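Local coordinates for uncharacterized protein SPOA0173 (Silicibacter pomeroyi, PDB 3EYT), which is of unknown function but adopts a thioredoxin-like fold of the AhpC/TSA family, consistent with an oxidoreductase or antioxidant role, at residues A132-D137 against G144-T149. Numbering follows the deposited sequence.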
ATOM      1  N   ALA C 132      20.003  12.846  22.491  1.00 18.93           N
ATOM      2  CA  ALA C 132      18.743  13.542  22.719  1.00 18.80           C
ATOM      3  C   ALA C 132      17.654  12.843  21.944  1.00 18.19           C
ATOM      4  O   ALA C 132      17.915  12.228  20.916  1.00 17.14           O
ATOM      5  CB  ALA C 132      18.814  15.026  22.321  1.00 17.60           C
ATOM      6  N   HIS C 133      16.431  12.974  22.437  1.00 19.05           N
ATOM      7  CA  HIS C 133      15.288  12.292  21.849  1.00 18.61           C
ATOM      8  C   HIS C 133      14.078  13.172  22.163  1.00 19.07           C
ATOM      9  O   HIS C 133      13.566  13.165  23.284  1.00 18.36           O
ATOM     10  CB  HIS C 133      15.174  10.892  22.448  1.00 19.49           C
ATOM     11  CG  HIS C 133      14.029  10.083  21.908  1.00 20.23           C
ATOM     12  ND1 HIS C 133      13.847   8.765  22.239  1.00 17.35           N
ATOM     13  CD2 HIS C 133      13.010  10.404  21.074  1.00 19.95           C
ATOM     14  CE1 HIS C 133      12.768   8.295  21.634  1.00 21.08           C
ATOM     15  NE2 HIS C 133      12.234   9.271  20.922  1.00 21.61           N
ATOM     16  N   HIS C 134      13.649  13.947  21.169  1.00 18.47           N
ATOM     17  CA  HIS C 134      12.573  14.932  21.334  1.00 19.43           C
ATOM     18  C   HIS C 134      11.325  14.470  20.641  1.00 19.48           C
ATOM     19  O   HIS C 134      11.380  14.072  19.490  1.00 20.56           O
ATOM     20  CB  HIS C 134      12.964  16.271  20.729  1.00 19.03           C
ATOM     21  CG  HIS C 134      14.195  16.864  21.336  1.00 20.30           C
ATOM     22  ND1 HIS C 134      14.240  17.324  22.633  1.00 22.00           N
ATOM     23  CD2 HIS C 134      15.431  17.075  20.822  1.00 23.34           C
ATOM     24  CE1 HIS C 134      15.449  17.794  22.894  1.00 23.37           C
ATOM     25  NE2 HIS C 134      16.187  17.669  21.806  1.00 20.75           N
ATOM     26  N   PHE C 135      10.198  14.585  21.328  1.00 19.49           N
ATOM     27  CA  PHE C 135       8.916  14.198  20.779  1.00 19.92           C
ATOM     28  C   PHE C 135       8.084  15.459  20.586  1.00 19.96           C
ATOM     29  O   PHE C 135       7.891  16.217  21.527  1.00 19.94           O
ATOM     30  CB  PHE C 135       8.216  13.218  21.738  1.00 20.15           C
ATOM     31  CG  PHE C 135       6.798  12.917  21.352  1.00 20.64           C
ATOM     32  CD1 PHE C 135       6.480  12.603  20.042  1.00 16.61           C
ATOM     33  CD2 PHE C 135       5.777  12.950  22.308  1.00 23.11           C
ATOM     34  CE1 PHE C 135       5.158  12.329  19.649  1.00 19.17           C
ATOM     35  CE2 PHE C 135       4.443  12.659  21.951  1.00 21.48           C
ATOM     36  CZ  PHE C 135       4.134  12.355  20.592  1.00 23.19           C
ATOM     37  N   GLY C 136       7.594  15.709  19.369  1.00 20.62           N
ATOM     38  CA  GLY C 136       6.767  16.906  19.136  1.00 21.58           C
ATOM     39  C   GLY C 136       7.566  18.187  18.903  1.00 22.41           C
ATOM     40  O   GLY C 136       8.565  18.187  18.168  1.00 21.99           O
ATOM     41  N   ASP C 137       7.116  19.284  19.509  1.00 22.68           N
ATOM     42  CA  ASP C 137       7.673  20.608  19.209  1.00 24.10           C
ATOM     43  C   ASP C 137       9.075  20.730  19.784  1.00 23.41           C
ATOM     44  O   ASP C 137       9.338  20.245  20.884  1.00 23.45           O
ATOM     45  CB  ASP C 137       6.776  21.714  19.780  1.00 25.42           C
ATOM     46  CG  ASP C 137       5.557  21.984  18.907  1.00 28.19           C
ATOM     47  OD1 ASP C 137       5.576  21.581  17.713  1.00 30.35           O
ATOM     48  OD2 ASP C 137       4.580  22.597  19.414  1.00 32.21           O
ATOM     49  N   GLY C 144      19.894  23.742  18.310  1.00 16.35           N
ATOM     50  CA  GLY C 144      21.161  24.267  17.786  1.00 16.07           C
ATOM     51  C   GLY C 144      22.262  24.198  18.844  1.00 16.26           C
ATOM     52  O   GLY C 144      23.399  23.830  18.541  1.00 16.85           O
ATOM     53  N   ALA C 145      21.909  24.511  20.095  1.00 15.94           N
ATOM     54  CA  ALA C 145      22.836  24.380  21.219  1.00 16.31           C
ATOM     55  C   ALA C 145      23.287  22.902  21.411  1.00 16.70           C
ATOM     56  O   ALA C 145      24.492  22.612  21.569  1.00 16.59           O
ATOM     57  CB  ALA C 145      22.209  24.943  22.503  1.00 15.45           C
ATOM     58  N   GLU C 146      22.338  21.968  21.358  1.00 16.41           N
ATOM     59  CA  GLU C 146      22.691  20.544  21.521  1.00 17.32           C
ATOM     60  C   GLU C 146      23.590  20.051  20.400  1.00 17.32           C
ATOM     61  O   GLU C 146      24.576  19.326  20.673  1.00 17.69           O
ATOM     62  CB  GLU C 146      21.460  19.632  21.616  1.00 18.24           C
ATOM     63  CG  GLU C 146      20.463  19.977  22.720  1.00 20.58           C
ATOM     64  CD  GLU C 146      19.170  19.143  22.622  1.00 26.17           C
ATOM     65  OE1 GLU C 146      18.714  18.796  21.493  1.00 26.16           O
ATOM     66  OE2 GLU C 146      18.608  18.843  23.690  1.00 29.11           O
ATOM     67  N   ILE C 147      23.293  20.456  19.159  1.00 16.66           N
ATOM     68  CA  ILE C 147      24.130  20.065  18.006  1.00 16.18           C
ATOM     69  C   ILE C 147      25.566  20.618  18.132  1.00 16.25           C
ATOM     70  O   ILE C 147      26.559  19.897  17.893  1.00 16.36           O
ATOM     71  CB  ILE C 147      23.461  20.464  16.663  1.00 15.41           C
ATOM     72  CG1 ILE C 147      22.223  19.596  16.389  1.00 16.28           C
ATOM     73  CG2 ILE C 147      24.417  20.335  15.482  1.00 15.84           C
ATOM     74  CD1 ILE C 147      21.305  20.196  15.289  1.00 16.81           C
ATOM     75  N   ALA C 148      25.681  21.875  18.543  1.00 16.14           N
ATOM     76  CA  ALA C 148      27.010  22.470  18.787  1.00 16.23           C
ATOM     77  C   ALA C 148      27.793  21.739  19.867  1.00 16.55           C
ATOM     78  O   ALA C 148      28.982  21.533  19.729  1.00 17.12           O
ATOM     79  CB  ALA C 148      26.880  23.943  19.151  1.00 15.82           C
ATOM     80  N   THR C 149      27.129  21.355  20.944  1.00 17.48           N
ATOM     81  CA  THR C 149      27.786  20.636  22.031  1.00 18.77           C
ATOM     82  C   THR C 149      28.398  19.328  21.519  1.00 19.08           C
ATOM     83  O   THR C 149      29.560  18.999  21.829  1.00 19.46           O
ATOM     84  CB  THR C 149      26.797  20.359  23.189  1.00 19.19           C
ATOM     85  OG1 THR C 149      26.294  21.610  23.675  1.00 20.98           O
ATOM     86  CG2 THR C 149      27.478  19.561  24.348  1.00 19.06           C
TER
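Glu146 and His134 meet through a histidine–carboxylate hydrogen bond that ties the C-terminal helix 140-151 of this thioredoxin-like fold to strand 129-135, the strand just before it in the chain. From CB, the side chain of Glu146 leaves the helix toward the strand. With chi1 at -56° CG lies opposite the carbonyl carbon, and the extended chain beyond it carries the carboxylate across to the histidine; CD lies in the plane of the imidazole, at its edge. OE1 takes the hydrogen of His134 NE2 at 2.8 Å on its syn lone pair, in a nearly straight bond (169°). OE2 sits beside the same edge, 3.4 Å from CE1 of His134, with ring and carboxylate nearly coplanar. Glutamate suits this place because it has the length to span from helix to strand, where even the nearest CA atoms, those of Ala132 and Glu146, are 8.1 Å apart, and histidine because NE2 can donate in the ring plane. Shortening this glutamate to an alanine would take away the carboxylate, and His134 NE2 would probably lose this acceptor, leaving the imidazole freer to turn. Ala132, two residues earlier on the strand, points its CB toward the helix, and its short methyl lets the carboxylate come close; Leu123 of the neighbouring strand 120-124 touches both Ala132 and Glu146. Ala132 CB lies 3.9 Å from Glu146 OE1, the same oxygen that accepts the hydrogen bond from His134 NE2.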